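Local atomic coordinates of Xaa-Pro dipeptidase (Lactobacillus brevis, PDB entry 3I7M), a protein that probably acts as a manganese-dependent metallopeptidase of family M24B on Xaa-Pro dipeptides, and is represented here by its N-terminal creatinase/prolidase domain. Residues E7-W12 with L128-F133; S19-S24 with H101-K106; K27-L32 with R42-V47; F57-E62 with I76-H81. One frame throughout, in Å; residues are numbered along the deposited sequence.

Overall arrangement
All four contacts lie in one creatinase/prolidase N-terminal domain and reach the same mixed six-stranded sheet. Interaction 1 joins the first helix to the last and encloses the others in sequence; interaction 2 encloses interactions 3 and 4, which follow one another. Centres of interactions 1 and 2 are about 8 Å apart, joined by a probable hydrogen bond from I130 N, just past strand 125-129, to I104 O of strand 101-104. Interaction 2 meets interaction 3 where strands 20-23 and 45-48 pair, and A45 N to F57 O carries the sheet on to interaction 4. Interactions 1 and 4, centres about 25 Å apart, flank the domain's centre, so contacts distant and near in sequence tie one compact unit together.

Interaction 1: residues E7-W12 with L128-F133; sequences EQIQQW and LDITSF
D129 OD1 is gripped by three donors, on a residue whose carbonyl O lies 3.8 Å from W12 CZ2. T131 N reaches OD1 of D129 at 3.0 Å from well above the carboxylate plane, T131 OG1 meets the same D129 OD1 at 2.7 Å on the syn side, and K106 N adds the third bond. The bond from T131 N caps the start of helix 131-136 and fixes the turn that presents I130 and F133 to the indole of W12. With CG anti to the backbone N (chi1 -179°), W12 extends from its helix so that one ring face lies against both residues. I130 CG1 stands 3.7 Å from the centroid of the W12 six-membered ring, almost on its normal, a CH-pi contact. The F133 ring meets the five-membered ring obliquely, planes at 36°, while W12 CB points at the F133 ring face, 4.0 Å from its centroid. I9 fills in beside them: its CG2 is 3.9 Å from I130 CD1, and its CG1 touches the F133 edge. A serine in place of W12 would probably leave I130 and the F133 face without their shared partner and open a gap beneath the helix. Helix 5-15 thus rests against helix 131-136 and over the sheet, W12 reaching A103 and T21 on strands 101-104 and 20-23.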
loop_
_atom_site.group_PDB
_atom_site.type_symbol
_atom_site.label_atom_id
_atom_site.label_comp_id
_atom_site.label_asym_id
_atom_site.label_seq_id
_atom_site.Cartn_x
_atom_site.Cartn_y
_atom_site.Cartn_z
ATOM N N GLU A 7 8.475 9.242 -5.576
ATOM C CA GLU A 7 9.711 8.726 -6.217
ATOM C C GLU A 7 10.799 8.326 -5.197
ATOM O O GLU A 7 11.529 7.353 -5.401
ATOM C CB GLU A 7 10.266 9.691 -7.307
ATOM C CG GLU A 7 9.264 9.957 -8.419
ATOM C CD GLU A 7 9.629 11.139 -9.333
ATOM O OE1 GLU A 7 10.245 12.131 -8.887
ATOM O OE2 GLU A 7 9.216 11.073 -10.508
ATOM N N GLN A 8 10.910 9.042 -4.076
ATOM C CA GLN A 8 11.783 8.637 -3.023
ATOM C C GLN A 8 11.432 7.251 -2.475
ATOM O O GLN A 8 12.332 6.439 -2.231
ATOM C CB GLN A 8 11.778 9.653 -1.874
ATOM C CG GLN A 8 12.435 11.013 -2.210
ATOM C CD GLN A 8 12.291 11.992 -1.041
ATOM O OE1 GLN A 8 12.835 11.770 0.024
ATOM N NE2 GLN A 8 11.560 13.072 -1.247
ATOM N N ILE A 9 10.135 6.995 -2.291
ATOM C CA ILE A 9 9.731 5.653 -1.828
ATOM C C ILE A 9 9.971 4.596 -2.859
ATOM O O ILE A 9 10.391 3.486 -2.524
ATOM C CB ILE A 9 8.277 5.658 -1.359
ATOM C CG1 ILE A 9 8.159 6.580 -0.152
ATOM C CG2 ILE A 9 7.833 4.279 -0.833
ATOM C CD1 ILE A 9 6.774 7.026 0.185
ATOM N N GLN A 10 9.700 4.927 -4.114
ATOM C CA GLN A 10 9.983 3.980 -5.166
ATOM C C GLN A 10 11.457 3.633 -5.199
ATOM O O GLN A 10 11.834 2.470 -5.333
ATOM C CB GLN A 10 9.513 4.568 -6.504
ATOM C CG GLN A 10 9.947 3.748 -7.659
ATOM C CD GLN A 10 9.283 4.254 -8.915
ATOM O OE1 GLN A 10 9.690 5.277 -9.473
ATOM N NE2 GLN A 10 8.210 3.584 -9.329
ATOM N N GLN A 11 12.290 4.654 -5.037
ATOM C CA GLN A 11 13.728 4.438 -5.071
ATOM C C GLN A 11 14.189 3.521 -3.927
ATOM O O GLN A 11 15.012 2.605 -4.089
ATOM C CB GLN A 11 14.457 5.796 -5.034
ATOM C CG GLN A 11 15.958 5.692 -5.072
ATOM C CD GLN A 11 16.630 7.014 -4.779
ATOM O OE1 GLN A 11 16.990 7.312 -3.625
ATOM N NE2 GLN A 11 16.815 7.818 -5.820
ATOM N N TRP A 12 13.640 3.783 -2.748
ATOM C CA TRP A 12 13.945 3.000 -1.546
ATOM C C TRP A 12 13.565 1.547 -1.791
ATOM O O TRP A 12 14.302 0.634 -1.463
ATOM C CB TRP A 12 13.224 3.592 -0.308
ATOM C CG TRP A 12 13.499 2.882 0.969
ATOM C CD1 TRP A 12 14.411 3.207 1.913
ATOM C CD2 TRP A 12 12.851 1.660 1.462
ATOM N NE1 TRP A 12 14.353 2.317 2.966
ATOM C CE2 TRP A 12 13.424 1.350 2.698
ATOM C CE3 TRP A 12 11.809 0.858 0.987
ATOM C CZ2 TRP A 12 13.028 0.243 3.447
ATOM C CZ3 TRP A 12 11.452 -0.244 1.691
ATOM C CH2 TRP A 12 12.065 -0.568 2.916
ATOM N N LEU A 128 11.144 -6.791 5.281
ATOM C CA LEU A 128 11.558 -5.398 5.111
ATOM C C LEU A 128 10.607 -4.434 5.859
ATOM O O LEU A 128 9.377 -4.578 5.769
ATOM C CB LEU A 128 11.524 -5.014 3.643
ATOM C CG LEU A 128 12.598 -5.620 2.749
ATOM C CD1 LEU A 128 12.307 -5.277 1.300
ATOM C CD2 LEU A 128 13.993 -5.142 3.084
ATOM N N ASP A 129 11.152 -3.443 6.549
ATOM C CA ASP A 129 10.414 -2.504 7.370
ATOM C C ASP A 129 10.777 -1.126 6.878
ATOM O O ASP A 129 11.920 -0.723 6.921
ATOM C CB ASP A 129 10.756 -2.701 8.847
ATOM C CG ASP A 129 9.844 -1.948 9.769
ATOM O OD1 ASP A 129 8.945 -1.241 9.292
ATOM O OD2 ASP A 129 10.025 -2.116 10.993
ATOM N N ILE A 130 9.779 -0.395 6.397
ATOM C CA ILE A 130 9.954 0.986 5.941
ATOM C C ILE A 130 9.638 2.013 7.025
ATOM O O ILE A 130 9.783 3.216 6.786
ATOM C CB ILE A 130 9.174 1.252 4.626
ATOM C CG1 ILE A 130 9.725 2.433 3.846
ATOM C CG2 ILE A 130 7.640 1.312 4.886
ATOM C CD1 ILE A 130 9.160 2.560 2.458
ATOM N N THR A 131 9.341 1.531 8.246
ATOM C CA THR A 131 8.957 2.422 9.356
ATOM C C THR A 131 9.977 3.565 9.552
ATOM O O THR A 131 9.614 4.732 9.558
ATOM C CB THR A 131 8.782 1.631 10.643
ATOM O OG1 THR A 131 7.651 0.779 10.478
ATOM C CG2 THR A 131 8.526 2.609 11.861
ATOM N N SER A 132 11.253 3.205 9.688
ATOM C CA SER A 132 12.288 4.186 9.965
ATOM C C SER A 132 12.468 5.166 8.795
ATOM O O SER A 132 12.663 6.396 9.003
ATOM C CB SER A 132 13.600 3.479 10.266
ATOM O OG SER A 132 14.625 4.427 10.395
ATOM N N PHE A 133 12.471 4.644 7.559
ATOM C CA PHE A 133 12.627 5.473 6.346
ATOM C C PHE A 133 11.486 6.557 6.280
ATOM O O PHE A 133 11.711 7.778 6.075
ATOM C CB PHE A 133 12.680 4.668 5.080
ATOM C CG PHE A 133 12.770 5.520 3.798
ATOM C CD1 PHE A 133 13.986 6.021 3.344
ATOM C CD2 PHE A 133 11.657 5.814 3.046
ATOM C CE1 PHE A 133 14.057 6.823 2.202
ATOM C CE2 PHE A 133 11.732 6.582 1.906
ATOM C CZ PHE A 133 12.944 7.088 1.480
#

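Interaction 2: residues S19-S24 with H101-K106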
loop_
_atom_site.group_PDB
_atom_site.type_symbol
_atom_site.label_atom_id
_atom_site.label_comp_id
_atom_site.label_asym_id
_atom_site.label_seq_id
_atom_site.Cartn_x
_atom_site.Cartn_y
_atom_site.Cartn_z
ATOM N N SER A 19 9.808 -6.185 -4.161
ATOM C CA SER A 19 8.849 -6.205 -5.205
ATOM C C SER A 19 7.816 -5.095 -5.124
ATOM O O SER A 19 7.230 -4.672 -6.148
ATOM C CB SER A 19 8.082 -7.524 -5.234
ATOM O OG SER A 19 8.959 -8.644 -5.467
HETATM N N MSE A 20 7.525 -4.711 -3.892
HETATM C CA MSE A 20 6.550 -3.639 -3.658
HETATM C C MSE A 20 6.676 -3.237 -2.214
HETATM O O MSE A 20 7.210 -3.958 -1.374
HETATM C CB MSE A 20 5.140 -4.001 -3.976
HETATM C CG MSE A 20 4.656 -5.117 -3.106
HETATM SE SE MSE A 20 2.931 -5.766 -3.671
HETATM C CE MSE A 20 2.502 -6.778 -2.217
ATOM N N THR A 21 6.169 -2.032 -1.945
ATOM C CA THR A 21 5.985 -1.497 -0.602
ATOM C C THR A 21 4.494 -1.305 -0.370
ATOM O O THR A 21 3.841 -0.652 -1.205
ATOM C CB THR A 21 6.754 -0.228 -0.486
ATOM O OG1 THR A 21 8.158 -0.557 -0.473
ATOM C CG2 THR A 21 6.437 0.494 0.794
ATOM N N TYR A 22 3.996 -1.806 0.758
ATOM C CA TYR A 22 2.569 -1.701 1.119
ATOM C C TYR A 22 2.490 -0.751 2.275
ATOM O O TYR A 22 2.944 -1.097 3.390
ATOM C CB TYR A 22 2.068 -3.099 1.466
ATOM C CG TYR A 22 0.613 -3.102 1.876
ATOM C CD1 TYR A 22 -0.372 -3.308 0.923
ATOM C CD2 TYR A 22 0.249 -3.059 3.186
ATOM C CE1 TYR A 22 -1.708 -3.283 1.297
ATOM C CE2 TYR A 22 -1.125 -3.042 3.573
ATOM C CZ TYR A 22 -2.040 -3.203 2.597
ATOM O OH TYR A 22 -3.397 -3.158 2.960
ATOM N N LEU A 23 1.952 0.458 2.075
ATOM C CA LEU A 23 1.809 1.501 3.121
ATOM C C LEU A 23 0.380 1.455 3.660
ATOM O O LEU A 23 -0.593 1.448 2.856
ATOM C CB LEU A 23 2.104 2.837 2.517
ATOM C CG LEU A 23 3.534 2.986 2.008
ATOM C CD1 LEU A 23 3.645 4.386 1.383
ATOM C CD2 LEU A 23 4.615 2.724 3.037
ATOM N N SER A 24 0.298 1.358 4.977
ATOM C CA SER A 24 -0.987 1.225 5.699
ATOM C C SER A 24 -1.197 2.266 6.769
ATOM O O SER A 24 -2.311 2.301 7.352
ATOM C CB SER A 24 -1.034 -0.180 6.328
ATOM O OG SER A 24 0.097 -0.383 7.189
ATOM N N HIS A 101 10.143 -10.121 -1.941
ATOM C CA HIS A 101 10.285 -9.288 -0.766
ATOM C C HIS A 101 9.287 -8.160 -0.808
ATOM O O HIS A 101 9.136 -7.492 -1.842
ATOM C CB HIS A 101 11.697 -8.775 -0.586
ATOM C CG HIS A 101 12.685 -9.857 -0.425
ATOM N ND1 HIS A 101 13.016 -10.388 0.798
ATOM C CD2 HIS A 101 13.295 -10.623 -1.355
ATOM C CE1 HIS A 101 13.910 -11.353 0.613
ATOM N NE2 HIS A 101 14.068 -11.535 -0.684
ATOM N N VAL A 102 8.517 -7.997 0.273
ATOM C CA VAL A 102 7.515 -6.944 0.437
ATOM C C VAL A 102 7.846 -6.109 1.655
ATOM O O VAL A 102 8.133 -6.659 2.722
ATOM C CB VAL A 102 6.069 -7.515 0.551
ATOM C CG1 VAL A 102 5.101 -6.374 0.683
ATOM C CG2 VAL A 102 5.737 -8.378 -0.659
ATOM N N ALA A 103 7.918 -4.788 1.517
ATOM C CA ALA A 103 8.132 -3.892 2.634
ATOM C C ALA A 103 6.787 -3.420 3.161
ATOM O O ALA A 103 5.857 -3.173 2.381
ATOM C CB ALA A 103 8.940 -2.699 2.176
ATOM N N ILE A 104 6.705 -3.365 4.483
ATOM C CA ILE A 104 5.506 -2.890 5.192
ATOM C C ILE A 104 5.945 -1.905 6.296
ATOM O O ILE A 104 7.148 -1.828 6.629
ATOM C CB ILE A 104 4.647 -4.030 5.776
ATOM C CG1 ILE A 104 5.509 -5.004 6.548
ATOM C CG2 ILE A 104 3.898 -4.729 4.624
ATOM C CD1 ILE A 104 4.732 -5.918 7.417
ATOM N N GLU A 105 5.012 -1.212 6.905
ATOM C CA GLU A 105 5.231 -0.320 8.024
ATOM C C GLU A 105 4.949 -1.168 9.262
ATOM O O GLU A 105 3.848 -1.197 9.843
ATOM C CB GLU A 105 4.248 0.860 7.966
ATOM C CG GLU A 105 4.537 1.695 6.728
ATOM C CD GLU A 105 3.655 2.904 6.683
ATOM O OE1 GLU A 105 2.523 2.814 6.136
ATOM O OE2 GLU A 105 4.102 3.981 7.138
ATOM N N LYS A 106 5.969 -1.864 9.717
ATOM C CA LYS A 106 5.773 -2.877 10.755
ATOM C C LYS A 106 5.390 -2.300 12.087
ATOM O O LYS A 106 4.775 -2.967 12.919
ATOM C CB LYS A 106 7.030 -3.726 10.935
ATOM C CG LYS A 106 7.296 -4.524 9.704
ATOM C CD LYS A 106 8.403 -5.610 9.888
ATOM C CE LYS A 106 8.468 -6.586 8.712
ATOM N NZ LYS A 106 9.573 -7.668 8.923
HETATM O O HOH W 1 12.001 -8.973 -4.107
HETATM O O HOH W 2 2.329 -1.525 5.987
#
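E105, just past strand 101-104, reaches over to the end of strand 20-23, where it meets L23 and the backbone N of S24. Its CB already points toward 19-24, and CG, anti to the carbonyl carbon (chi1 -65°), lies 3.8 Å from L23 CD2. CD touches the same methyl, and the carboxylate then divides its work. OE1 of E105 accepts from S24 N at 2.9 Å, met nearly along its C-O axis, lies 3.4 Å from L23 CA and takes a further bond from N25 N; OE2 is held by T28 OG1 of helix 26-33. The glutamate therefore ties the end of one strand to the start of helix 26-33, and its buried oxygens are met by several donors, which would favour the charged form. Strands 20-23 and 101-104 run parallel as neighbours in the interior of the six-stranded mixed sheet of this creatinase/prolidase N-terminal domain. A103 N gives to M20 O at 3.1 Å, and Y22 N to A103 O at 2.8 Å. Beyond them the strands part, and one water takes the place of a direct link, donating to Y22 O, accepting from E105 N and bonding S24 OG, which also meets Q108. At the other end S19 N bonds H101 O at 2.7 Å. Selenomethionine M20 and V102 share the face under helix 84-94, where M20 CE lies 3.9 Å from V102 CG1 and equally near CG2. On the face toward helix 5-15, T21 OG1 packs 3.5 Å from A103 CB while hydrogen-bonding T13 OG1.

Interaction 3: residues K27-L32 with R42-V47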
loop_
_atom_site.group_PDB
_atom_site.type_symbol
_atom_site.label_atom_id
_atom_site.label_comp_id
_atom_site.label_asym_id
_atom_site.label_seq_id
_atom_site.Cartn_x
_atom_site.Cartn_y
_atom_site.Cartn_z
ATOM N N LYS A 27 -1.249 8.035 8.871
ATOM C CA LYS A 27 -0.357 9.244 8.935
ATOM C C LYS A 27 0.568 9.285 7.751
ATOM O O LYS A 27 0.860 10.348 7.203
ATOM C CB LYS A 27 0.435 9.257 10.214
ATOM C CG LYS A 27 -0.395 9.406 11.517
ATOM C CD LYS A 27 -0.917 10.835 11.766
ATOM C CE LYS A 27 -1.886 10.886 12.980
ATOM N NZ LYS A 27 -2.581 12.231 13.191
ATOM N N THR A 28 1.076 8.128 7.302
ATOM C CA THR A 28 1.911 8.100 6.122
ATOM C C THR A 28 1.107 8.442 4.877
ATOM O O THR A 28 1.559 9.212 4.025
ATOM C CB THR A 28 2.517 6.695 5.961
ATOM O OG1 THR A 28 3.209 6.419 7.161
ATOM C CG2 THR A 28 3.463 6.647 4.764
ATOM N N ILE A 29 -0.095 7.885 4.735
ATOM C CA ILE A 29 -0.928 8.172 3.587
ATOM C C ILE A 29 -1.297 9.667 3.538
ATOM O O ILE A 29 -1.223 10.251 2.458
ATOM C CB ILE A 29 -2.143 7.198 3.538
ATOM C CG1 ILE A 29 -1.593 5.791 3.267
ATOM C CG2 ILE A 29 -3.189 7.619 2.472
ATOM C CD1 ILE A 29 -2.640 4.682 3.385
ATOM N N GLU A 30 -1.564 10.225 4.696
ATOM C CA GLU A 30 -1.865 11.687 4.753
ATOM C C GLU A 30 -0.636 12.465 4.333
ATOM O O GLU A 30 -0.744 13.471 3.603
ATOM C CB GLU A 30 -2.320 12.108 6.138
ATOM C CG GLU A 30 -2.774 13.585 6.168
ATOM C CD GLU A 30 -3.397 14.005 7.466
ATOM O OE1 GLU A 30 -3.400 13.236 8.457
ATOM O OE2 GLU A 30 -3.862 15.175 7.510
ATOM N N TYR A 31 0.513 12.081 4.825
ATOM C CA TYR A 31 1.764 12.783 4.464
ATOM C C TYR A 31 2.005 12.752 2.951
ATOM O O TYR A 31 2.494 13.747 2.349
ATOM C CB TYR A 31 2.925 12.161 5.258
ATOM C CG TYR A 31 4.296 12.813 4.993
ATOM C CD1 TYR A 31 4.584 14.090 5.470
ATOM C CD2 TYR A 31 5.260 12.160 4.224
ATOM C CE1 TYR A 31 5.822 14.704 5.185
ATOM C CE2 TYR A 31 6.477 12.732 3.960
ATOM C CZ TYR A 31 6.767 13.990 4.435
ATOM O OH TYR A 31 8.031 14.489 4.125
ATOM N N LEU A 32 1.673 11.662 2.300
ATOM C CA LEU A 32 1.954 11.492 0.872
ATOM C C LEU A 32 0.856 12.050 -0.038
ATOM O O LEU A 32 1.116 12.428 -1.205
ATOM C CB LEU A 32 2.172 10.020 0.548
ATOM C CG LEU A 32 3.391 9.408 1.155
ATOM C CD1 LEU A 32 3.316 7.887 0.907
ATOM C CD2 LEU A 32 4.667 10.013 0.566
ATOM N N ARG A 42 -11.836 -0.933 8.190
ATOM C CA ARG A 42 -11.682 -1.246 6.780
ATOM C C ARG A 42 -10.232 -1.069 6.287
ATOM O O ARG A 42 -9.317 -0.768 7.066
ATOM C CB ARG A 42 -12.691 -0.495 5.928
ATOM C CG ARG A 42 -14.160 -1.104 6.003
ATOM C CD ARG A 42 -15.125 -0.166 5.296
ATOM N NE ARG A 42 -16.543 -0.393 5.482
ATOM C CZ ARG A 42 -17.143 -0.198 6.634
ATOM N NH1 ARG A 42 -18.450 -0.329 6.732
ATOM N NH2 ARG A 42 -16.445 0.178 7.684
ATOM N N VAL A 43 -10.020 -1.300 5.011
ATOM C CA VAL A 43 -8.672 -1.412 4.471
ATOM C C VAL A 43 -8.399 -0.216 3.567
ATOM O O VAL A 43 -9.096 0.036 2.554
ATOM C CB VAL A 43 -8.467 -2.740 3.708
ATOM C CG1 VAL A 43 -7.043 -2.799 3.083
ATOM C CG2 VAL A 43 -8.747 -3.904 4.568
ATOM N N LEU A 44 -7.407 0.591 3.927
ATOM C CA LEU A 44 -6.892 1.714 3.141
ATOM C C LEU A 44 -5.394 1.497 2.972
ATOM O O LEU A 44 -4.700 1.276 3.991
ATOM C CB LEU A 44 -7.135 3.009 3.857
ATOM C CG LEU A 44 -6.464 4.264 3.302
ATOM C CD1 LEU A 44 -7.079 4.690 1.947
ATOM C CD2 LEU A 44 -6.508 5.421 4.292
ATOM N N ALA A 45 -4.927 1.483 1.739
ATOM C CA ALA A 45 -3.500 1.217 1.504
ATOM C C ALA A 45 -3.008 2.003 0.341
ATOM O O ALA A 45 -3.768 2.370 -0.567
ATOM C CB ALA A 45 -3.332 -0.309 1.204
ATOM N N LEU A 46 -1.708 2.228 0.332
ATOM C CA LEU A 46 -1.012 2.863 -0.783
ATOM C C LEU A 46 0.138 1.935 -1.172
ATOM O O LEU A 46 0.978 1.624 -0.324
ATOM C CB LEU A 46 -0.548 4.264 -0.421
ATOM C CG LEU A 46 -0.140 5.181 -1.568
ATOM C CD1 LEU A 46 -0.115 6.639 -1.071
ATOM C CD2 LEU A 46 1.190 4.726 -2.074
ATOM N N VAL A 47 0.119 1.412 -2.384
ATOM C CA VAL A 47 1.068 0.404 -2.852
ATOM C C VAL A 47 2.016 1.031 -3.825
ATOM O O VAL A 47 1.609 1.672 -4.778
ATOM C CB VAL A 47 0.368 -0.768 -3.496
ATOM C CG1 VAL A 47 1.377 -1.795 -4.049
ATOM C CG2 VAL A 47 -0.622 -1.356 -2.454
#
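A helix packed on a face of the mixed sheet, the usual layering of an alpha/beta domain, brings I29 and L32 of helix 26-33 onto L44 just before strand 45-48 and L46 within it. The axes of helix 27-32 and strand 45-47 pass 9.1 Å apart, with their directions 61° from each other, so the helix crosses the strand instead of following it. The contact is apolar and small, and I29 is its main wedge. CG1 of I29 lies anti to the carbonyl carbon (chi1 -67°) and the chain runs on extended, which drives CD1 down to the backbone of the strand. There I29 CD1 meets L44 CG at 3.8 Å, the two side chains reaching toward each other tip to tip, and comes 4.0 Å from A45 CA. The L46 side chain runs the other way alongside I29, its CB 4.1 Å from I29 CG1. One helical turn on, L32 crosses L46 at a slant. A45 between the two leucines turns its CB away, to the opposite face, where it touches Y22. The leucines have further apolar neighbours: L44 packs on F35 and A58, L46 on I56 and W71, and L32 on L23 of the adjoining strand. Three residues apart, I29 and L32 fall on the same side of the helix, whose bonds include L32 N to T28 O at 3.0 Å. At the far end of the contact, L32 CD1 rests 4.2 Å from L46 CD1, methyl against methyl.

Interaction 4: residues F57-E62 with I76-H81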
loop_
_atom_site.group_PDB
_atom_site.type_symbol
_atom_site.label_atom_id
_atom_site.label_comp_id
_atom_site.label_asym_id
_atom_site.label_seq_id
_atom_site.Cartn_x
_atom_site.Cartn_y
_atom_site.Cartn_z
ATOM N N PHE A 57 -5.718 1.838 -2.558
ATOM C CA PHE A 57 -6.850 0.927 -2.398
ATOM C C PHE A 57 -7.621 1.380 -1.175
ATOM O O PHE A 57 -7.031 1.677 -0.125
ATOM C CB PHE A 57 -6.361 -0.503 -2.202
ATOM C CG PHE A 57 -7.436 -1.488 -2.201
ATOM C CD1 PHE A 57 -7.871 -2.079 -3.391
ATOM C CD2 PHE A 57 -8.065 -1.883 -1.019
ATOM C CE1 PHE A 57 -8.933 -3.005 -3.386
ATOM C CE2 PHE A 57 -9.117 -2.817 -1.080
ATOM C CZ PHE A 57 -9.498 -3.331 -2.270
ATOM N N ALA A 58 -8.948 1.565 -1.285
ATOM C CA ALA A 58 -9.723 2.176 -0.263
ATOM C C ALA A 58 -11.132 1.694 -0.252
ATOM O O ALA A 58 -11.604 1.196 -1.261
ATOM C CB ALA A 58 -9.738 3.698 -0.430
ATOM N N PRO A 59 -11.880 1.919 0.837
ATOM C CA PRO A 59 -13.331 1.700 0.786
ATOM C C PRO A 59 -13.948 2.574 -0.286
ATOM O O PRO A 59 -13.539 3.702 -0.495
ATOM C CB PRO A 59 -13.792 2.036 2.185
ATOM C CG PRO A 59 -12.466 1.987 3.077
ATOM C CD PRO A 59 -11.421 2.421 2.159
ATOM N N ALA A 60 -14.949 2.029 -0.983
ATOM C CA ALA A 60 -15.584 2.707 -2.102
ATOM C C ALA A 60 -16.024 4.140 -1.793
ATOM O O ALA A 60 -15.835 5.019 -2.638
ATOM C CB ALA A 60 -16.754 1.885 -2.587
ATOM N N LEU A 61 -16.518 4.374 -0.602
ATOM C CA LEU A 61 -16.997 5.709 -0.287
ATOM C C LEU A 61 -15.902 6.710 -0.021
ATOM O O LEU A 61 -16.186 7.905 0.037
ATOM C CB LEU A 61 -18.027 5.656 0.842
ATOM C CG LEU A 61 -19.286 4.958 0.477
ATOM C CD1 LEU A 61 -20.223 4.747 1.728
ATOM C CD2 LEU A 61 -20.033 5.829 -0.585
ATOM N N GLU A 62 -14.673 6.252 0.219
ATOM C CA GLU A 62 -13.582 7.170 0.424
ATOM C C GLU A 62 -12.930 7.559 -0.911
ATOM O O GLU A 62 -12.139 8.476 -0.954
ATOM C CB GLU A 62 -12.521 6.550 1.369
ATOM C CG GLU A 62 -13.012 6.368 2.795
ATOM C CD GLU A 62 -12.010 5.631 3.697
ATOM O OE1 GLU A 62 -10.779 5.784 3.527
ATOM O OE2 GLU A 62 -12.462 4.917 4.614
ATOM N N ILE A 76 -8.581 2.476 -6.272
ATOM C CA ILE A 76 -9.392 1.324 -6.429
ATOM C C ILE A 76 -10.231 1.162 -5.185
ATOM O O ILE A 76 -9.720 1.110 -4.076
ATOM C CB ILE A 76 -8.549 0.017 -6.622
ATOM C CG1 ILE A 76 -7.662 0.128 -7.873
ATOM C CG2 ILE A 76 -9.409 -1.209 -6.718
ATOM C CD1 ILE A 76 -6.364 0.786 -7.618
ATOM N N GLY A 77 -11.533 1.116 -5.349
ATOM C CA GLY A 77 -12.400 0.938 -4.228
ATOM C C GLY A 77 -12.944 -0.442 -4.053
ATOM O O GLY A 77 -12.968 -1.259 -5.004
ATOM N N TYR A 78 -13.395 -0.690 -2.858
ATOM C CA TYR A 78 -14.070 -1.949 -2.555
ATOM C C TYR A 78 -15.285 -1.715 -1.723
ATOM O O TYR A 78 -15.379 -0.823 -0.861
ATOM C CB TYR A 78 -13.132 -2.976 -1.900
ATOM C CG TYR A 78 -12.925 -2.844 -0.414
ATOM C CD1 TYR A 78 -13.497 -3.699 0.469
ATOM C CD2 TYR A 78 -12.070 -1.853 0.094
ATOM C CE1 TYR A 78 -13.350 -3.603 1.806
ATOM C CE2 TYR A 78 -11.893 -1.762 1.469
ATOM C CZ TYR A 78 -12.489 -2.640 2.307
ATOM O OH TYR A 78 -12.263 -2.564 3.675
ATOM N N LEU A 79 -16.282 -2.596 -1.933
ATOM C CA LEU A 79 -17.548 -2.548 -1.196
ATOM C C LEU A 79 -17.473 -3.390 0.044
ATOM O O LEU A 79 -16.630 -4.273 0.121
ATOM C CB LEU A 79 -18.720 -2.946 -2.101
ATOM C CG LEU A 79 -18.905 -1.890 -3.210
ATOM C CD1 LEU A 79 -19.635 -2.550 -4.425
ATOM C CD2 LEU A 79 -19.636 -0.693 -2.735
ATOM N N ASP A 80 -18.370 -3.107 0.993
ATOM C CA ASP A 80 -18.240 -3.547 2.388
ATOM C C ASP A 80 -18.145 -5.068 2.530
ATOM O O ASP A 80 -17.544 -5.566 3.490
ATOM C CB ASP A 80 -19.407 -2.978 3.252
ATOM C CG ASP A 80 -19.307 -1.460 3.470
ATOM O OD1 ASP A 80 -18.223 -0.897 3.174
ATOM O OD2 ASP A 80 -20.280 -0.828 3.960
ATOM N N HIS A 81 -18.750 -5.805 1.586
ATOM C CA HIS A 81 -18.791 -7.255 1.704
ATOM C C HIS A 81 -17.828 -7.973 0.736
ATOM O O HIS A 81 -17.744 -9.194 0.708
ATOM C CB HIS A 81 -20.224 -7.738 1.573
ATOM C CG HIS A 81 -21.160 -7.116 2.570
ATOM N ND1 HIS A 81 -21.133 -7.441 3.911
ATOM C CD2 HIS A 81 -22.121 -6.168 2.427
ATOM C CE1 HIS A 81 -22.046 -6.724 4.549
ATOM N NE2 HIS A 81 -22.667 -5.953 3.672
#
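F57 holds CG opposite its backbone N (chi1 -173°), whereas Y78 takes the crowded position between N and carbonyl carbon (chi1 83°), and these two turns bring the rings together across parallel strands. The planes are nearly parallel, 14° apart, but slid past each other, with centroids 5.3 Å apart, so overlap is slight and the closest touch is F57 CE2 to Y78 CD2, 3.3 Å. Farther round the same ring, I76 CG2 lies 3.8 Å from F57 CD1. The tyrosine also runs beside P59, its CE2 4.1 Å from P59 CG, and its OH hydrogen-bonds V43 N. Cut back to an alanine, F57 is likely to give up its hold on I76 CG2 and set the Y78 ring free to turn, with a gap below P84 and I88 of helix 84-94. Backbone bonds zip the strands: A58 N to I76 O, Y78 N to A58 O, and A60 N to Y78 O at 2.9 Å, the last arriving from above the carbonyl plane. G77 lies so close to A60 that a CB on it would come to 3.1 Å from A60 CA. Strand 55-59, helix 63-67 and edge strand 75-78 together form a beta-alpha-beta crossover, and this pairing of its two parallel strands closes that unit at the rim of the sheet.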